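Local coordinates for protein alpha-amylase (Eisenia fetida, PDB 6M4K) that probably hydrolyses internal alpha-1,4-glucosidic linkages in starch-like polysaccharides, as a family 13 glycoside hydrolase with calcium and chloride as cofactors, at residues V45-P50 with T82-M87; V20-W25 with Q35-H40; V395-V400 with F419-R424; N323-A328 with R389-M394. All blocks are in the same frame, centred on the assembly; numbering follows the deposited sequence. Where two conformers were deposited one is given.

Interaction 1. Residues V45-P50 with T82-M87; sequences VQVSPP and TQFRNM. With SO4 (sulfate ion), chain G.
In the TIM barrel of this family 13 enzyme, V47, the last residue of strand 44-47, and P50 in the following loop pack against F84 and M87 of the surrounding helix 81-93. The contact is wholly apolar. Neighbouring Q46 points into the barrel, bonded to Y234 and R341, whereas V47 turns outward to the helix. F84 carries most of the helix side: with CG anti to its backbone N (chi1 -176°) its ring reaches inward. P50 CB lies 3.7 Å from F84 CE1, approaching obliquely, while V47 CG2 comes to the ring edge, near its plane, 4.3 Å from the same CE1. W27 completes the setting with an edge-to-face contact on F84, and V100 of strand 97-102 also touches that ring. Q83, on the outer side, reaches instead for a sulfate, probably from the crystallisation liquor and also bonded by K26 and T28: NE2 gives a weak bond of 3.3 Å to sulfate O1 (137°), and OE1 accepts from S80 N. With an alanine at Q83 the sulfate would probably lose that weak donor, and S80 N would be left without this acceptor. One turn on from Q83, M87 CE rests 4.3 Å from V47 CG1.

Interaction 2. Residues V20-W25 with Q35-H40; sequences VHLFEW and QWLADH
L37 of helix 27-39 packs against V20 and L22 of strand 19-22 through methyl groups alone. Its two branches divide the work: CD2 meets V20 CG2 at 4.2 Å, and CD1 meets L22 CD1 at 4.3 Å. Both are loose van der Waals contacts, and all three side chains are buried. L22 has a second apolar task, since its other methyl, CD2, sits 3.7 Å above the W25 ring, over the centre of that face. Backbone bonds shape the strand end: L22 centres an inverse gamma turn, and a type II turn from L22 to W25 is closed by W25 N to L22 O at 3.2 Å, with E24 taking the positive phi (65°) of its third position. At the helix end the polar bonding is local. H40 ND1 donates to W36 O at 2.8 Å, nearly straight at 161° and in the plane of the H40 ring; H40 N reaches the same oxygen from the opposite face of the carbonyl plane. This grip fixes the imidazole over the indole, H40 ND1 lying 3.2 Å above the W36 ring, whose system also makes a cation-pi contact with R387. In the fold, the contact joins strand to helix in the beta-alpha-beta crossover from strand 19-22 through helix 27-39 to strand 44-47, where L37 also touches V45, while V20 and L22 meet S344 of strand 339-344 on the other side.

Interaction 3. Residues V395-V400 with F419-R424; sequences VRFHNV and FGRGNR
The guanidinium of R424 takes V400 O at its edge and in its plane, the oxygen lying only 1° out of it. NE makes the main bond, 2.9 Å to V400 O and nearly straight at 171°, and NH2 adds a weak one of 3.4 Å to the same oxygen. NE stands tilted 33° from the carbonyl plane. The F397 ring is met obliquely by R421 CG, 4.2 Å from its CE1. Over one face of the H398 imidazole, toward the rim, sits water 1, while N399 OD1 lies at the ring edge.

R424 reaches V400 by folding: its chain bends at both chi2 and chi3, which brings NE back toward the helix, and V400 CG1 packs 3.6 Å from R424 NH2. R424 was modelled in two conformers, so this grip describes one of them. R421 is held more widely. Its NH1 donates to A334 O and its NH2 to N404 O, and NH1 also gives a 3.0 Å bond to water 1, which donates to H398 O at 2.9 Å. The contact thus joins helix 389-401 to strand 416-421 and its following turn, where the C-terminal all-beta domain packs on the catalytic barrel, as in other family 13 alpha-amylases.

Chemically, two arginines serve carbonyls near the C-terminal end of helix 389-401: R421 reaches H398 O through water, and R424, in the conformer described, V400 O directly. Positive charge so placed would probably be favoured by the partial negative charge of that helix end.

Interaction 4. Residues N323-A328 with R389-M394; sequences NMYKIA and REMYNM. With SO4 (sulfate ion), chain F.
K326 and E390 face each other across two helices that run almost exactly parallel, the angle between the short axes being 2° and their closest approach 10.1 Å. K326 lays its hydrocarbon chain across the carboxylate, CD 3.5 Å from E390 CD, before a bend at chi3 carries NZ to E390 OE2. That salt bridge is 3.2 Å long and reaches OE2 from well above the carboxylate plane. N490 serves both charges, its OD1 accepting from K326 NZ and its ND2 donating to E390 OE2. Both helices belong to the outer layer of the TIM barrel, 322-334 preceding and 389-401 following its last strand, 339-344. On the barrel side of the bridge M391, modelled in two conformers, puts its CE, in the one described, 3.7 Å from CD2 of the Y325 ring and 4.0 Å from K326 CG, contacts that are doubtful for the other. An alanine in place of K326 would probably leave E390 without its lysine partner and N490 OD1 without this donor. At the N-terminal end of helix 322-334, a sulfate, probably from the crystallisation liquor, accepts from N323 N (3.0 Å, to O3) and from M324 N (2.9 Å, to O1).

In the fold
Interactions 1 and 2 have centres 12 Å apart and share the barrel wall: V20 O and Q46 N lie 2.8 Å apart between neighbouring strands, and V45 CG2 touches L37 CD1 at 3.5 Å. At the strand ends, S48 OG is 2.9 Å from E24 N. Interaction 4 meets interaction 2 through Y392, whose CD1 is 3.7 Å from H40 CD2 and whose CD2 is equally far from W36 CH2. Interactions 4 and 3 follow each other on helix 389-401, centres 15 Å apart, so this helix leads from the barrel layer to the C-terminal domain. Interactions 1 and 3, about 32 Å apart at their centres, do not touch. All four lie away from the calcium site of N105, R161, D170 and H204.

Interaction 1. Residues V45-P50 with T82-M87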
# COMPACT_ATOMS: atom_id res chain seq x y z
N VAL A 45 0.41 2.47 -9.55
CA VAL A 45 1.64 2.35 -8.77
C VAL A 45 1.72 3.50 -7.79
O VAL A 45 1.60 4.66 -8.20
CB VAL A 45 2.88 2.39 -9.68
CG1 VAL A 45 4.16 2.43 -8.84
CG2 VAL A 45 2.88 1.21 -10.61
N GLN A 46 1.95 3.20 -6.52
CA GLN A 46 2.34 4.22 -5.56
C GLN A 46 3.86 4.36 -5.59
O GLN A 46 4.58 3.37 -5.43
CB GLN A 46 1.92 3.80 -4.15
CG GLN A 46 2.20 4.83 -3.09
CD GLN A 46 1.85 4.32 -1.73
OE1 GLN A 46 0.71 3.90 -1.49
NE2 GLN A 46 2.82 4.32 -0.81
N VAL A 47 4.34 5.58 -5.80
CA VAL A 47 5.77 5.85 -5.93
C VAL A 47 6.27 6.54 -4.67
O VAL A 47 5.55 7.31 -4.02
CB VAL A 47 6.07 6.69 -7.19
CG1 VAL A 47 5.58 5.98 -8.44
CG2 VAL A 47 5.50 8.11 -7.08
N SER A 48 7.54 6.29 -4.34
CA SER A 48 8.17 6.90 -3.17
C SER A 48 8.23 8.42 -3.33
O SER A 48 8.16 8.94 -4.45
CB SER A 48 9.59 6.33 -3.01
OG SER A 48 9.56 5.01 -2.50
N PRO A 49 8.36 9.16 -2.22
CA PRO A 49 8.31 10.64 -2.30
C PRO A 49 9.26 11.16 -3.36
O PRO A 49 10.46 10.85 -3.34
CB PRO A 49 8.72 11.08 -0.88
CG PRO A 49 8.21 9.96 -0.00
CD PRO A 49 8.44 8.70 -0.82
N PRO A 50 8.74 11.91 -4.34
CA PRO A 50 9.56 12.29 -5.50
C PRO A 50 10.12 13.70 -5.40
O PRO A 50 10.87 14.12 -6.29
CB PRO A 50 8.54 12.21 -6.65
CG PRO A 50 7.28 12.69 -5.99
CD PRO A 50 7.30 12.09 -4.61
N THR A 82 13.05 15.02 -15.16
CA THR A 82 12.88 14.47 -16.51
C THR A 82 12.50 12.99 -16.45
O THR A 82 11.60 12.54 -17.16
CB THR A 82 14.17 14.66 -17.31
OG1 THR A 82 14.28 16.05 -17.66
CG2 THR A 82 14.17 13.82 -18.57
N GLN A 83 13.19 12.23 -15.60
CA GLN A 83 12.88 10.81 -15.49
C GLN A 83 11.49 10.58 -14.89
O GLN A 83 10.78 9.66 -15.30
CB GLN A 83 13.98 10.10 -14.71
CG GLN A 83 15.29 10.06 -15.47
CD GLN A 83 16.43 9.58 -14.60
OE1 GLN A 83 16.57 9.99 -13.45
NE2 GLN A 83 17.28 8.72 -15.17
N PHE A 84 11.11 11.41 -13.91
CA PHE A 84 9.77 11.32 -13.33
C PHE A 84 8.69 11.54 -14.40
O PHE A 84 7.72 10.78 -14.49
CB PHE A 84 9.61 12.34 -12.19
CG PHE A 84 8.28 12.24 -11.48
CD1 PHE A 84 8.11 11.34 -10.43
CD2 PHE A 84 7.20 13.02 -11.87
CE1 PHE A 84 6.88 11.22 -9.79
CE2 PHE A 84 5.97 12.91 -11.24
CZ PHE A 84 5.81 12.01 -10.19
N ARG A 85 8.88 12.56 -15.23
CA ARG A 85 7.87 12.89 -16.23
C ARG A 85 7.82 11.85 -17.34
O ARG A 85 6.74 11.52 -17.83
CB ARG A 85 8.11 14.30 -16.75
CG ARG A 85 7.88 15.30 -15.65
CD ARG A 85 8.27 16.69 -16.04
NE ARG A 85 7.27 17.31 -16.90
CZ ARG A 85 7.20 18.63 -17.09
NH1 ARG A 85 8.06 19.44 -16.49
NH2 ARG A 85 6.27 19.12 -17.88
N ASN A 86 8.98 11.30 -17.72
CA ASN A 86 8.99 10.19 -18.67
C ASN A 86 8.19 9.01 -18.13
O ASN A 86 7.42 8.38 -18.86
CB ASN A 86 10.41 9.72 -18.95
CG ASN A 86 11.18 10.64 -19.88
OD1 ASN A 86 12.41 10.60 -19.91
ND2 ASN A 86 10.48 11.46 -20.64
N MET A 87 8.39 8.68 -16.85
CA MET A 87 7.67 7.59 -16.20
C MET A 87 6.16 7.82 -16.24
O MET A 87 5.40 6.94 -16.63
CB MET A 87 8.16 7.44 -14.76
CG MET A 87 7.39 6.43 -13.93
SD MET A 87 7.77 6.57 -12.18
CE MET A 87 7.05 8.17 -11.80
S SO4 G . 18.90 5.53 -13.66
O1 SO4 G . 18.49 6.67 -12.84
O2 SO4 G . 17.74 4.68 -13.83
O3 SO4 G . 19.92 4.76 -12.94
O4 SO4 G . 19.40 6.01 -14.95

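Interaction 2. Residues V20-W25 with Q35-H40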
# COMPACT_ATOMS: atom_id res chain seq x y z
N VAL A 20 0.04 -1.16 -6.65
CA VAL A 20 1.28 -1.73 -6.12
C VAL A 20 2.17 -0.60 -5.62
O VAL A 20 2.37 0.40 -6.31
CB VAL A 20 2.04 -2.54 -7.19
CG1 VAL A 20 3.34 -3.10 -6.61
CG2 VAL A 20 1.17 -3.64 -7.76
N HIS A 21 2.75 -0.78 -4.43
CA HIS A 21 3.73 0.17 -3.93
C HIS A 21 5.11 -0.30 -4.36
O HIS A 21 5.64 -1.27 -3.82
CB HIS A 21 3.67 0.24 -2.41
CG HIS A 21 4.57 1.27 -1.82
ND1 HIS A 21 4.88 1.29 -0.48
CD2 HIS A 21 5.19 2.33 -2.38
CE1 HIS A 21 5.67 2.32 -0.24
NE2 HIS A 21 5.87 2.97 -1.37
N LEU A 22 5.69 0.37 -5.37
CA LEU A 22 7.03 0.03 -5.84
C LEU A 22 8.04 0.82 -5.00
O LEU A 22 8.61 1.83 -5.42
CB LEU A 22 7.15 0.25 -7.34
CG LEU A 22 6.26 -0.64 -8.21
CD1 LEU A 22 6.46 -0.30 -9.69
CD2 LEU A 22 6.57 -2.12 -7.97
N PHE A 23 8.24 0.34 -3.78
CA PHE A 23 8.95 1.07 -2.73
C PHE A 23 10.42 1.26 -3.11
O PHE A 23 11.14 0.28 -3.34
CB PHE A 23 8.80 0.26 -1.44
CG PHE A 23 9.55 0.80 -0.25
CD1 PHE A 23 9.37 2.10 0.20
CD2 PHE A 23 10.40 -0.04 0.47
CE1 PHE A 23 10.04 2.57 1.33
CE2 PHE A 23 11.07 0.43 1.60
CZ PHE A 23 10.90 1.73 2.02
N GLU A 24 10.85 2.52 -3.20
CA GLU A 24 12.22 2.91 -3.53
C GLU A 24 12.64 2.52 -4.95
O GLU A 24 13.84 2.64 -5.28
CB GLU A 24 13.25 2.44 -2.50
CG GLU A 24 13.18 3.16 -1.16
CD GLU A 24 13.98 4.46 -1.13
OE1 GLU A 24 14.43 4.95 -2.19
OE2 GLU A 24 14.16 4.99 -0.02
N TRP A 25 11.73 2.10 -5.81
CA TRP A 25 12.10 1.89 -7.21
C TRP A 25 12.43 3.22 -7.88
O TRP A 25 11.77 4.25 -7.65
CB TRP A 25 10.97 1.22 -7.98
CG TRP A 25 10.76 -0.24 -7.67
CD1 TRP A 25 10.81 -0.86 -6.44
CD2 TRP A 25 10.45 -1.27 -8.62
NE1 TRP A 25 10.54 -2.20 -6.58
CE2 TRP A 25 10.34 -2.48 -7.90
CE3 TRP A 25 10.27 -1.29 -10.01
CZ2 TRP A 25 10.05 -3.70 -8.53
CZ3 TRP A 25 9.99 -2.50 -10.62
CH2 TRP A 25 9.87 -3.67 -9.89
N GLN A 35 4.75 -1.74 -18.34
CA GLN A 35 4.33 -2.70 -19.36
C GLN A 35 3.92 -4.02 -18.73
O GLN A 35 2.87 -4.59 -19.05
CB GLN A 35 5.44 -2.93 -20.39
CG GLN A 35 5.01 -3.83 -21.54
CD GLN A 35 3.88 -3.23 -22.35
OE1 GLN A 35 4.09 -2.31 -23.14
NE2 GLN A 35 2.67 -3.74 -22.16
N TRP A 36 4.76 -4.54 -17.82
CA TRP A 36 4.44 -5.77 -17.11
C TRP A 36 3.15 -5.61 -16.31
O TRP A 36 2.28 -6.49 -16.32
CB TRP A 36 5.61 -6.17 -16.20
CG TRP A 36 5.47 -7.56 -15.64
CD1 TRP A 36 6.03 -8.71 -16.13
CD2 TRP A 36 4.67 -7.95 -14.51
NE1 TRP A 36 5.64 -9.78 -15.36
CE2 TRP A 36 4.81 -9.35 -14.36
CE3 TRP A 36 3.87 -7.25 -13.59
CZ2 TRP A 36 4.16 -10.07 -13.35
CZ3 TRP A 36 3.23 -7.96 -12.59
CH2 TRP A 36 3.37 -9.36 -12.48
N LEU A 37 3.02 -4.49 -15.60
CA LEU A 37 1.83 -4.24 -14.81
C LEU A 37 0.57 -4.18 -15.67
O LEU A 37 -0.46 -4.74 -15.30
CB LEU A 37 2.00 -2.94 -14.02
CG LEU A 37 3.04 -3.03 -12.91
CD1 LEU A 37 3.46 -1.64 -12.47
CD2 LEU A 37 2.51 -3.82 -11.73
N ALA A 38 0.65 -3.50 -16.81
CA ALA A 38 -0.50 -3.45 -17.72
C ALA A 38 -0.86 -4.85 -18.22
O ALA A 38 -2.04 -5.22 -18.24
CB ALA A 38 -0.20 -2.51 -18.89
N ASP A 39 0.14 -5.64 -18.60
CA ASP A 39 -0.11 -6.99 -19.10
C ASP A 39 -0.77 -7.87 -18.05
O ASP A 39 -1.48 -8.82 -18.40
CB ASP A 39 1.20 -7.65 -19.56
CG ASP A 39 1.78 -7.01 -20.81
OD1 ASP A 39 1.06 -6.24 -21.49
OD2 ASP A 39 2.95 -7.29 -21.11
N HIS A 40 -0.55 -7.57 -16.77
CA HIS A 40 -1.13 -8.32 -15.67
C HIS A 40 -2.31 -7.60 -15.04
O HIS A 40 -2.81 -8.03 -13.99
CB HIS A 40 -0.06 -8.69 -14.65
CG HIS A 40 0.93 -9.67 -15.20
ND1 HIS A 40 1.96 -9.29 -16.03
CD2 HIS A 40 1.00 -11.02 -15.09
CE1 HIS A 40 2.64 -10.37 -16.39
NE2 HIS A 40 2.08 -11.42 -15.84

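Interaction 3. Residues V395-V400 with F419-R424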
# COMPACT_ATOMS: atom_id res chain seq x y z
N VAL A 395 -4.61 -11.53 -8.47
CA VAL A 395 -5.10 -10.27 -9.04
C VAL A 395 -6.01 -10.55 -10.22
O VAL A 395 -7.08 -9.95 -10.35
CB VAL A 395 -3.91 -9.37 -9.41
CG1 VAL A 395 -4.34 -8.19 -10.30
CG2 VAL A 395 -3.21 -8.89 -8.14
N ARG A 396 -5.63 -11.50 -11.08
CA ARG A 396 -6.53 -11.92 -12.16
C ARG A 396 -7.84 -12.47 -11.61
O ARG A 396 -8.91 -12.13 -12.11
CB ARG A 396 -5.82 -12.91 -13.09
CG ARG A 396 -6.68 -13.33 -14.28
CD ARG A 396 -5.87 -14.06 -15.33
NE ARG A 396 -5.34 -15.31 -14.79
CZ ARG A 396 -4.64 -16.20 -15.48
NH1 ARG A 396 -4.37 -15.98 -16.77
NH2 ARG A 396 -4.22 -17.31 -14.89
N PHE A 397 -7.78 -13.32 -10.57
CA PHE A 397 -8.99 -13.80 -9.91
C PHE A 397 -9.85 -12.64 -9.46
O PHE A 397 -11.05 -12.58 -9.73
CB PHE A 397 -8.59 -14.67 -8.71
CG PHE A 397 -9.75 -15.29 -7.94
CD1 PHE A 397 -10.53 -14.52 -7.08
CD2 PHE A 397 -9.99 -16.66 -8.00
CE1 PHE A 397 -11.55 -15.09 -6.36
CE2 PHE A 397 -11.01 -17.24 -7.28
CZ PHE A 397 -11.81 -16.46 -6.46
N HIS A 398 -9.24 -11.69 -8.75
CA HIS A 398 -9.93 -10.49 -8.28
C HIS A 398 -10.60 -9.75 -9.43
O HIS A 398 -11.76 -9.34 -9.31
CB HIS A 398 -8.87 -9.60 -7.63
CG HIS A 398 -9.35 -8.24 -7.21
ND1 HIS A 398 -9.74 -7.96 -5.92
CD2 HIS A 398 -9.43 -7.07 -7.89
CE1 HIS A 398 -10.05 -6.67 -5.83
NE2 HIS A 398 -9.90 -6.12 -7.02
N ASN A 399 -9.89 -9.60 -10.55
CA ASN A 399 -10.47 -8.90 -11.70
C ASN A 399 -11.64 -9.67 -12.29
O ASN A 399 -12.68 -9.09 -12.61
CB ASN A 399 -9.39 -8.66 -12.77
CG ASN A 399 -8.30 -7.70 -12.32
OD1 ASN A 399 -8.51 -6.85 -11.46
ND2 ASN A 399 -7.12 -7.84 -12.91
N VAL A 400 -11.49 -11.00 -12.41
CA VAL A 400 -12.57 -11.83 -12.97
C VAL A 400 -13.79 -11.79 -12.06
O VAL A 400 -14.94 -11.81 -12.54
CB VAL A 400 -12.05 -13.26 -13.20
CG1 VAL A 400 -13.21 -14.23 -13.47
CG2 VAL A 400 -11.05 -13.28 -14.35
N PHE A 419 -14.99 -20.08 -0.29
CA PHE A 419 -16.08 -19.23 -0.74
C PHE A 419 -15.90 -18.92 -2.21
O PHE A 419 -14.81 -19.04 -2.78
CB PHE A 419 -16.19 -17.93 0.06
CG PHE A 419 -14.95 -17.09 0.00
CD1 PHE A 419 -13.92 -17.30 0.90
CD2 PHE A 419 -14.81 -16.09 -0.95
CE1 PHE A 419 -12.77 -16.53 0.85
CE2 PHE A 419 -13.66 -15.32 -1.01
CZ PHE A 419 -12.65 -15.54 -0.11
N GLY A 420 -17.01 -18.51 -2.83
CA GLY A 420 -17.03 -18.10 -4.21
C GLY A 420 -17.35 -16.62 -4.34
O GLY A 420 -17.68 -15.91 -3.39
N ARG A 421 -17.24 -16.16 -5.59
CA ARG A 421 -17.66 -14.81 -5.97
C ARG A 421 -18.63 -15.00 -7.12
O ARG A 421 -18.23 -15.18 -8.27
CB ARG A 421 -16.45 -13.96 -6.37
CG ARG A 421 -15.43 -13.78 -5.25
CD ARG A 421 -15.93 -12.84 -4.16
NE ARG A 421 -16.36 -11.56 -4.72
CZ ARG A 421 -15.54 -10.58 -5.11
NH1 ARG A 421 -14.22 -10.70 -4.99
NH2 ARG A 421 -16.06 -9.47 -5.62
N GLY A 422 -19.93 -15.02 -6.79
CA GLY A 422 -20.93 -15.30 -7.80
C GLY A 422 -20.66 -16.60 -8.52
O GLY A 422 -20.30 -17.62 -7.91
N ASN A 423 -20.79 -16.57 -9.85
CA ASN A 423 -20.45 -17.71 -10.69
C ASN A 423 -19.12 -17.53 -11.41
O ASN A 423 -18.89 -18.16 -12.45
CB ASN A 423 -21.58 -17.98 -11.69
CG ASN A 423 -21.71 -16.89 -12.72
OD1 ASN A 423 -21.17 -15.79 -12.56
ND2 ASN A 423 -22.45 -17.16 -13.79
N ARG A 424 -18.22 -16.72 -10.85
CA ARG A 424 -16.97 -16.35 -11.51
C ARG A 424 -15.74 -17.02 -10.92
O ARG A 424 -14.82 -17.37 -11.67
CB ARG A 424 -16.79 -14.83 -11.44
CG ARG A 424 -17.86 -14.07 -12.17
CD ARG A 424 -17.73 -14.24 -13.66
NE ARG A 424 -16.64 -13.42 -14.18
CZ ARG A 424 -16.32 -13.33 -15.47
NH1 ARG A 424 -16.99 -14.02 -16.38
NH2 ARG A 424 -15.32 -12.54 -15.84
O HOH W 1 -13.05 -8.65 -6.78

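Interaction 4. Residues N323-A328 with R389-M394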
# COMPACT_ATOMS: atom_id res chain seq x y z
N ASN A 323 4.86 -17.93 3.13
CA ASN A 323 3.72 -18.82 2.93
C ASN A 323 2.45 -18.23 3.53
O ASN A 323 1.40 -18.19 2.88
CB ASN A 323 4.00 -20.20 3.53
CG ASN A 323 3.08 -21.26 2.97
OD1 ASN A 323 2.94 -21.40 1.76
ND2 ASN A 323 2.44 -22.01 3.86
N MET A 324 2.53 -17.75 4.77
CA MET A 324 1.38 -17.11 5.40
C MET A 324 1.02 -15.81 4.70
O MET A 324 -0.17 -15.48 4.58
CB MET A 324 1.71 -16.83 6.86
CG MET A 324 1.76 -18.09 7.73
SD MET A 324 1.88 -17.69 9.48
CE MET A 324 3.53 -17.06 9.54
N TYR A 325 2.01 -15.06 4.26
CA TYR A 325 1.76 -13.81 3.54
C TYR A 325 0.96 -14.05 2.27
O TYR A 325 0.05 -13.26 1.94
CB TYR A 325 3.11 -13.22 3.18
CG TYR A 325 3.14 -11.82 2.60
CD1 TYR A 325 2.75 -10.72 3.35
CD2 TYR A 325 3.65 -11.60 1.34
CE1 TYR A 325 2.84 -9.43 2.83
CE2 TYR A 325 3.74 -10.32 0.82
CZ TYR A 325 3.33 -9.25 1.56
OH TYR A 325 3.47 -7.99 1.02
N LYS A 326 1.26 -15.12 1.55
CA LYS A 326 0.50 -15.42 0.35
C LYS A 326 -0.93 -15.82 0.69
O LYS A 326 -1.86 -15.51 -0.06
CB LYS A 326 1.18 -16.53 -0.45
CG LYS A 326 2.44 -16.07 -1.16
CD LYS A 326 3.08 -17.21 -1.93
CE LYS A 326 3.84 -18.13 -1.00
NZ LYS A 326 4.53 -19.20 -1.78
N ILE A 327 -1.13 -16.55 1.79
CA ILE A 327 -2.48 -16.90 2.21
C ILE A 327 -3.29 -15.64 2.51
O ILE A 327 -4.43 -15.48 2.04
CB ILE A 327 -2.45 -17.85 3.42
CG1 ILE A 327 -1.86 -19.20 3.01
CG2 ILE A 327 -3.85 -18.03 3.98
CD1 ILE A 327 -1.56 -20.11 4.20
N ALA A 328 -2.73 -14.74 3.31
CA ALA A 328 -3.43 -13.52 3.67
C ALA A 328 -3.72 -12.67 2.44
O ALA A 328 -4.81 -12.10 2.31
CB ALA A 328 -2.60 -12.72 4.67
N ARG A 389 3.64 -15.44 -8.76
CA ARG A 389 2.49 -16.02 -9.43
C ARG A 389 1.27 -16.07 -8.51
O ARG A 389 0.14 -15.82 -8.95
CB ARG A 389 2.81 -17.43 -9.95
CG ARG A 389 1.65 -18.10 -10.71
CD ARG A 389 1.95 -19.58 -11.00
NE ARG A 389 1.99 -20.29 -9.73
CZ ARG A 389 3.10 -20.66 -9.10
NH1 ARG A 389 4.29 -20.45 -9.64
NH2 ARG A 389 2.98 -21.26 -7.92
N GLU A 390 1.47 -16.41 -7.24
CA GLU A 390 0.35 -16.48 -6.31
C GLU A 390 -0.33 -15.13 -6.18
O GLU A 390 -1.56 -15.07 -6.00
CB GLU A 390 0.83 -16.99 -4.95
CG GLU A 390 1.47 -18.39 -4.98
CD GLU A 390 2.98 -18.38 -5.20
OE1 GLU A 390 3.55 -17.40 -5.73
OE2 GLU A 390 3.63 -19.38 -4.81
N MET A 391 0.43 -14.04 -6.30
CA MET A 391 -0.14 -12.70 -6.25
C MET A 391 -0.80 -12.32 -7.57
O MET A 391 -1.98 -11.96 -7.60
CB MET A 391 0.93 -11.67 -5.90
CG MET A 391 1.08 -11.41 -4.43
SD MET A 391 1.47 -12.91 -3.51
CE MET A 391 1.96 -12.22 -1.94
N TYR A 392 -0.06 -12.38 -8.67
CA TYR A 392 -0.65 -11.87 -9.91
C TYR A 392 -1.79 -12.74 -10.40
O TYR A 392 -2.73 -12.22 -11.00
CB TYR A 392 0.39 -11.54 -10.98
CG TYR A 392 1.15 -12.70 -11.61
CD1 TYR A 392 0.53 -13.60 -12.46
CD2 TYR A 392 2.51 -12.84 -11.39
CE1 TYR A 392 1.24 -14.64 -13.05
CE2 TYR A 392 3.24 -13.86 -11.99
CZ TYR A 392 2.60 -14.76 -12.81
OH TYR A 392 3.32 -15.78 -13.39
N ASN A 393 -1.77 -14.05 -10.13
CA ASN A 393 -2.92 -14.86 -10.52
C ASN A 393 -4.12 -14.60 -9.62
O ASN A 393 -5.27 -14.75 -10.06
CB ASN A 393 -2.55 -16.34 -10.57
CG ASN A 393 -2.02 -16.75 -11.93
OD1 ASN A 393 -1.90 -15.92 -12.83
ND2 ASN A 393 -1.72 -18.04 -12.09
N MET A 394 -3.89 -14.19 -8.37
CA MET A 394 -5.01 -13.77 -7.54
C MET A 394 -5.48 -12.36 -7.88
O MET A 394 -6.64 -12.04 -7.63
CB MET A 394 -4.68 -13.91 -6.05
CG MET A 394 -4.71 -15.36 -5.55
SD MET A 394 -6.24 -16.23 -5.91
CE MET A 394 -7.45 -15.18 -5.10
S SO4 F . 6.08 -18.99 6.62
O1 SO4 F . 4.84 -18.22 6.51
O2 SO4 F . 5.76 -20.29 7.21
O3 SO4 F . 6.64 -19.17 5.27
O4 SO4 F . 7.05 -18.28 7.45